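D-glycerate 3-kinase (Cryptococcus neoformans var. grubii serotype A, PDB 6CKG) probably phosphorylates D-glycerate on its 3-hydroxyl group at the expense of ATP, as expected of a P-loop kinase. Local coordinates at residues Leu221-Ser224 / Arg225-His229; Ile251-Leu254 / Asp255-Tyr258. One frame throughout, in Å; residues are numbered along the deposited sequence.

Interaction 1 (Leu221-Ser224 / Arg225-His229)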
loop_
_atom_site.group_PDB
_atom_site.type_symbol
_atom_site.label_atom_id
_atom_site.label_comp_id
_atom_site.label_asym_id
_atom_site.label_seq_id
_atom_site.Cartn_x
_atom_site.Cartn_y
_atom_site.Cartn_z
ATOM N N LEU A 221 -6.947 -21.072 -1.100
ATOM C CA LEU A 221 -7.643 -22.313 -0.765
ATOM C C LEU A 221 -7.951 -22.425 0.721
ATOM O O LEU A 221 -8.694 -23.328 1.107
ATOM C CB LEU A 221 -6.827 -23.531 -1.201
ATOM C CG LEU A 221 -6.590 -23.704 -2.710
ATOM C CD1 LEU A 221 -5.824 -24.974 -2.985
ATOM C CD2 LEU A 221 -7.913 -23.720 -3.468
ATOM N N LEU A 222 -7.393 -21.544 1.562
ATOM C CA LEU A 222 -7.759 -21.537 2.973
ATOM C C LEU A 222 -9.116 -20.896 3.223
ATOM O O LEU A 222 -9.633 -20.990 4.340
ATOM C CB LEU A 222 -6.693 -20.801 3.798
ATOM C CG LEU A 222 -5.291 -21.416 3.863
ATOM C CD1 LEU A 222 -4.302 -20.394 4.392
ATOM C CD2 LEU A 222 -5.284 -22.678 4.730
ATOM N N TYR A 223 -9.711 -20.267 2.215
ATOM C CA TYR A 223 -10.883 -19.426 2.399
ATOM C C TYR A 223 -12.000 -19.870 1.465
ATOM O O TYR A 223 -11.750 -20.424 0.392
ATOM C CB TYR A 223 -10.506 -17.948 2.157
ATOM C CG TYR A 223 -9.465 -17.484 3.150
ATOM C CD1 TYR A 223 -9.825 -17.141 4.454
ATOM C CD2 TYR A 223 -8.117 -17.428 2.802
ATOM C CE1 TYR A 223 -8.867 -16.747 5.383
ATOM C CE2 TYR A 223 -7.158 -17.027 3.719
ATOM C CZ TYR A 223 -7.537 -16.685 4.997
ATOM O OH TYR A 223 -6.574 -16.295 5.890
ATOM N N SER A 224 -13.235 -19.603 1.876
ATOM C CA SER A 224 -14.371 -19.895 1.019
ATOM C C SER A 224 -14.404 -18.933 -0.162
ATOM O O SER A 224 -13.862 -17.825 -0.113
ATOM C CB SER A 224 -15.684 -19.777 1.793
ATOM O OG SER A 224 -15.891 -18.420 2.163
ATOM N N ARG A 225 -15.077 -19.371 -1.225
ATOM C CA ARG A 225 -15.295 -18.508 -2.382
ATOM C C ARG A 225 -16.053 -17.238 -1.990
ATOM O O ARG A 225 -15.742 -16.148 -2.477
ATOM C CB ARG A 225 -16.034 -19.306 -3.479
ATOM C CG ARG A 225 -15.130 -20.358 -4.179
ATOM C CD ARG A 225 -15.874 -21.326 -5.149
ATOM N NE ARG A 225 -16.856 -20.589 -5.921
ATOM C CZ ARG A 225 -18.164 -20.641 -5.705
ATOM N NH1 ARG A 225 -18.976 -19.898 -6.444
ATOM N NH2 ARG A 225 -18.658 -21.457 -4.772
ATOM N N SER A 226 -17.028 -17.340 -1.081
ATOM C CA SER A 226 -17.764 -16.135 -0.691
ATOM C C SER A 226 -16.883 -15.161 0.092
ATOM O O SER A 226 -17.002 -13.941 -0.070
ATOM C CB SER A 226 -19.010 -16.506 0.118
ATOM O OG SER A 226 -18.654 -17.066 1.364
ATOM N N THR A 227 -15.989 -15.670 0.943
ATOM C CA THR A 227 -15.069 -14.775 1.635
ATOM C C THR A 227 -14.205 -14.009 0.633
ATOM O O THR A 227 -14.017 -12.793 0.755
ATOM C CB THR A 227 -14.186 -15.552 2.615
ATOM O OG1 THR A 227 -14.935 -15.882 3.786
ATOM C CG2 THR A 227 -12.949 -14.702 3.045
ATOM N N LEU A 228 -13.680 -14.708 -0.373
ATOM C CA LEU A 228 -12.805 -14.053 -1.344
ATOM C C LEU A 228 -13.576 -13.065 -2.216
ATOM O O LEU A 228 -13.065 -11.990 -2.537
ATOM C CB LEU A 228 -12.088 -15.097 -2.207
ATOM C CG LEU A 228 -11.188 -16.080 -1.456
ATOM C CD1 LEU A 228 -10.711 -17.199 -2.364
ATOM C CD2 LEU A 228 -10.006 -15.355 -0.816
ATOM N N HIS A 229 -14.807 -13.409 -2.603
ATOM C CA HIS A 229 -15.618 -12.490 -3.401
ATOM C C HIS A 229 -15.888 -11.190 -2.649
ATOM O O HIS A 229 -15.919 -10.113 -3.260
ATOM C CB HIS A 229 -16.938 -13.159 -3.791
ATOM C CG HIS A 229 -16.852 -14.049 -5.004
ATOM N ND1 HIS A 229 -16.468 -13.587 -6.244
ATOM C CD2 HIS A 229 -17.160 -15.361 -5.173
ATOM C CE1 HIS A 229 -16.515 -14.579 -7.120
ATOM N NE2 HIS A 229 -16.935 -15.667 -6.495
HETATM O O HOH W 1 -13.539 -18.138 4.671
#

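Interaction 2 (Ile251-Leu254 / Asp255-Tyr258)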
loop_
_atom_site.group_PDB
_atom_site.type_symbol
_atom_site.label_atom_id
_atom_site.label_comp_id
_atom_site.label_asym_id
_atom_site.label_seq_id
_atom_site.Cartn_x
_atom_site.Cartn_y
_atom_site.Cartn_z
ATOM N N ILE A 251 7.978 -2.723 -5.468
ATOM C CA ILE A 251 9.019 -3.658 -5.059
ATOM C C ILE A 251 8.413 -5.055 -5.145
ATOM O O ILE A 251 7.480 -5.380 -4.405
ATOM C CB ILE A 251 9.532 -3.361 -3.645
ATOM C CG1 ILE A 251 10.037 -1.916 -3.558
ATOM C CG2 ILE A 251 10.646 -4.327 -3.295
ATOM C CD1 ILE A 251 10.336 -1.448 -2.142
ATOM N N GLN A 252 8.925 -5.877 -6.059
ATOM C CA GLN A 252 8.355 -7.195 -6.316
ATOM C C GLN A 252 9.370 -8.261 -5.930
ATOM O O GLN A 252 10.462 -8.305 -6.526
ATOM C CB GLN A 252 7.977 -7.334 -7.791
ATOM C CG GLN A 252 7.374 -8.674 -8.151
ATOM C CD GLN A 252 7.080 -8.765 -9.630
ATOM O OE1 GLN A 252 6.000 -8.381 -10.091
ATOM N NE2 GLN A 252 8.047 -9.250 -10.386
ATOM N N PRO A 253 9.089 -9.129 -4.958
ATOM C CA PRO A 253 10.008 -10.239 -4.696
ATOM C C PRO A 253 10.046 -11.179 -5.890
ATOM O O PRO A 253 9.077 -11.291 -6.647
ATOM C CB PRO A 253 9.401 -10.924 -3.470
ATOM C CG PRO A 253 7.944 -10.632 -3.580
ATOM C CD PRO A 253 7.841 -9.251 -4.181
ATOM N N LEU A 254 11.196 -11.836 -6.064
ATOM C CA LEU A 254 11.304 -12.910 -7.046
ATOM C C LEU A 254 10.227 -13.955 -6.826
ATOM O O LEU A 254 9.650 -14.483 -7.786
ATOM C CB LEU A 254 12.682 -13.571 -6.961
ATOM C CG LEU A 254 13.770 -13.015 -7.864
ATOM C CD1 LEU A 254 15.104 -13.672 -7.556
ATOM C CD2 LEU A 254 13.377 -13.231 -9.310
ATOM N N ASP A 255 9.942 -14.262 -5.563
ATOM C CA ASP A 255 8.984 -15.292 -5.193
ATOM C C ASP A 255 8.158 -14.765 -4.037
ATOM O O ASP A 255 8.699 -14.163 -3.107
ATOM C CB ASP A 255 9.685 -16.595 -4.789
ATOM C CG ASP A 255 8.722 -17.771 -4.643
ATOM O OD1 ASP A 255 7.707 -17.668 -3.922
ATOM O OD2 ASP A 255 8.986 -18.812 -5.267
ATOM N N LEU A 256 6.851 -14.988 -4.110
ATOM C CA LEU A 256 5.956 -14.548 -3.051
ATOM C C LEU A 256 6.266 -15.219 -1.717
ATOM O O LEU A 256 5.839 -14.718 -0.672
ATOM C CB LEU A 256 4.509 -14.820 -3.476
ATOM C CG LEU A 256 3.423 -13.742 -3.381
ATOM C CD1 LEU A 256 3.946 -12.316 -3.604
ATOM C CD2 LEU A 256 2.314 -14.069 -4.383
ATOM N N SER A 257 7.006 -16.332 -1.723
ATOM C CA SER A 257 7.356 -16.990 -0.467
ATOM C C SER A 257 8.224 -16.112 0.419
ATOM O O SER A 257 8.231 -16.300 1.642
ATOM C CB SER A 257 8.075 -18.309 -0.740
ATOM O OG SER A 257 9.355 -18.073 -1.299
ATOM N N TYR A 258 8.956 -15.156 -0.168
ATOM C CA TYR A 258 9.804 -14.272 0.627
ATOM C C TYR A 258 8.998 -13.517 1.677
ATOM O O TYR A 258 9.527 -13.186 2.742
ATOM C CB TYR A 258 10.537 -13.265 -0.275
ATOM C CG TYR A 258 11.471 -13.847 -1.329
ATOM C CD1 TYR A 258 11.711 -15.220 -1.417
ATOM C CD2 TYR A 258 12.115 -13.012 -2.237
ATOM C CE1 TYR A 258 12.555 -15.734 -2.380
ATOM C CE2 TYR A 258 12.964 -13.521 -3.202
ATOM C CZ TYR A 258 13.179 -14.880 -3.269
ATOM O OH TYR A 258 14.027 -15.376 -4.232
#

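Interaction 1 (Leu221-Ser224 / Arg225-His229)
An N-cap with a hydrophobic staple, a local contact, starts helix 225-236 where the loop after helix 191-204 ends: S224 caps T227 N, and Y223 and L228 meet beside it. The first amides of a helix lack carbonyl partners from a preceding turn, and serine, with its short hydroxyl-bearing side chain, can fold back to supply one. At chi1 67° OG is staggered between its own N and C, which turns it back over the first helical turn, and OG accepts from T227 N at 3.0 Å with an N-H...O angle of 158°. The backbone of the same residue holds the next amide: S224 O takes L228 N at 3.1 Å, the donor tilted 19° from the carbonyl plane, and this is the first regular helical bond. In a full capping box the residue in T227's place would bond back to the cap amide; here a water does it, accepting from S224 N and lying 2.8 Å from T227 OG1.

Outside the polar cap, L228 sends CD2 to 4.0 Å from Y223 CB. The Y223 side chain also touches R290 and P293 of helix 281-298, and L228 also touches P293, so the staple merges with the packing of that helix. The R225 side chain points away from the loop, with NE in a salt bridge to E195 of helix 191-204, whose carboxylate also accepts from H229. Threonine suits its place because it has a polar and an apolar branch: OG1 is hydrogen-bonded to the water, while CG2 comes within 4.2 Å of Y223 CB.

Interaction 2 (Ile251-Leu254 / Asp255-Tyr258)
The Y258 ring carries D255 O over one face, 3.3 Å above the plane and displaced toward the rim, while P253 CB and L254 N approach the ring obliquely. P253 CB is 3.6 Å from Y258 CD2, and L254 CB lies 3.8 Å from CE2 of the same ring. P253 and L254 pack on the side chains of a type I beta turn, D255 to Y258, in which D255 also forms an Asx turn, at the connection between strand 247-253 and helix 258-273 of the parallel part of the sheet. Tyrosine suits the helix start because its ring is long enough to fold back along the connection. With CG anti to the carbonyl carbon (chi1 -61°), the ring sets CD2 against P253 CB and runs alongside the L254 side chain, both pointing the same way.

Proline is a compact, rigid end to the strand, and its ring touches two residues of the turn: CB meets the tyrosine, and CG lies 4.3 Å from L256 CD1. P253 also touches P55, in the segment after strand 48-53 whose sequence is that of a P-loop. L256 in turn reaches M292 and Y295 of helix 281-298, and L254 rests on I317 of strand 313-318.

Aspartate suits the first turn position because its short carboxylate can reach the amide two residues on, while its carbonyl closes the turn. Y258 N donates to D255 O at 3.1 Å. CG stands anti to the backbone N (chi1 -169°), which brings the carboxylate round to the S257 amide; S257 OG adds a weak bond to the same oxygen. S257 N reaches D255 OD1 at 2.7 Å, nearly straight, on the anti side of the carboxylate and 20° out of its plane.

How the interactions relate
Interactions 1 and 2 follow one another along the chain, their centres about 23 Å apart and their nearest atoms about 12 Å apart, so they do not touch. Both lead into a helix, but with different amides taken up: S224 takes one in the first turn of its helix, D255 the S257 amide in the turn that leads into helix 258-273. Helix 281-298 is a common neighbour of both. Interaction 2 touches the P-loop-like segment through P55, so it probably borders the nucleotide site, which no ligand marks here; 221-229 sits farther from the chain centre, about 22 Å against 15 Å, centre to centre.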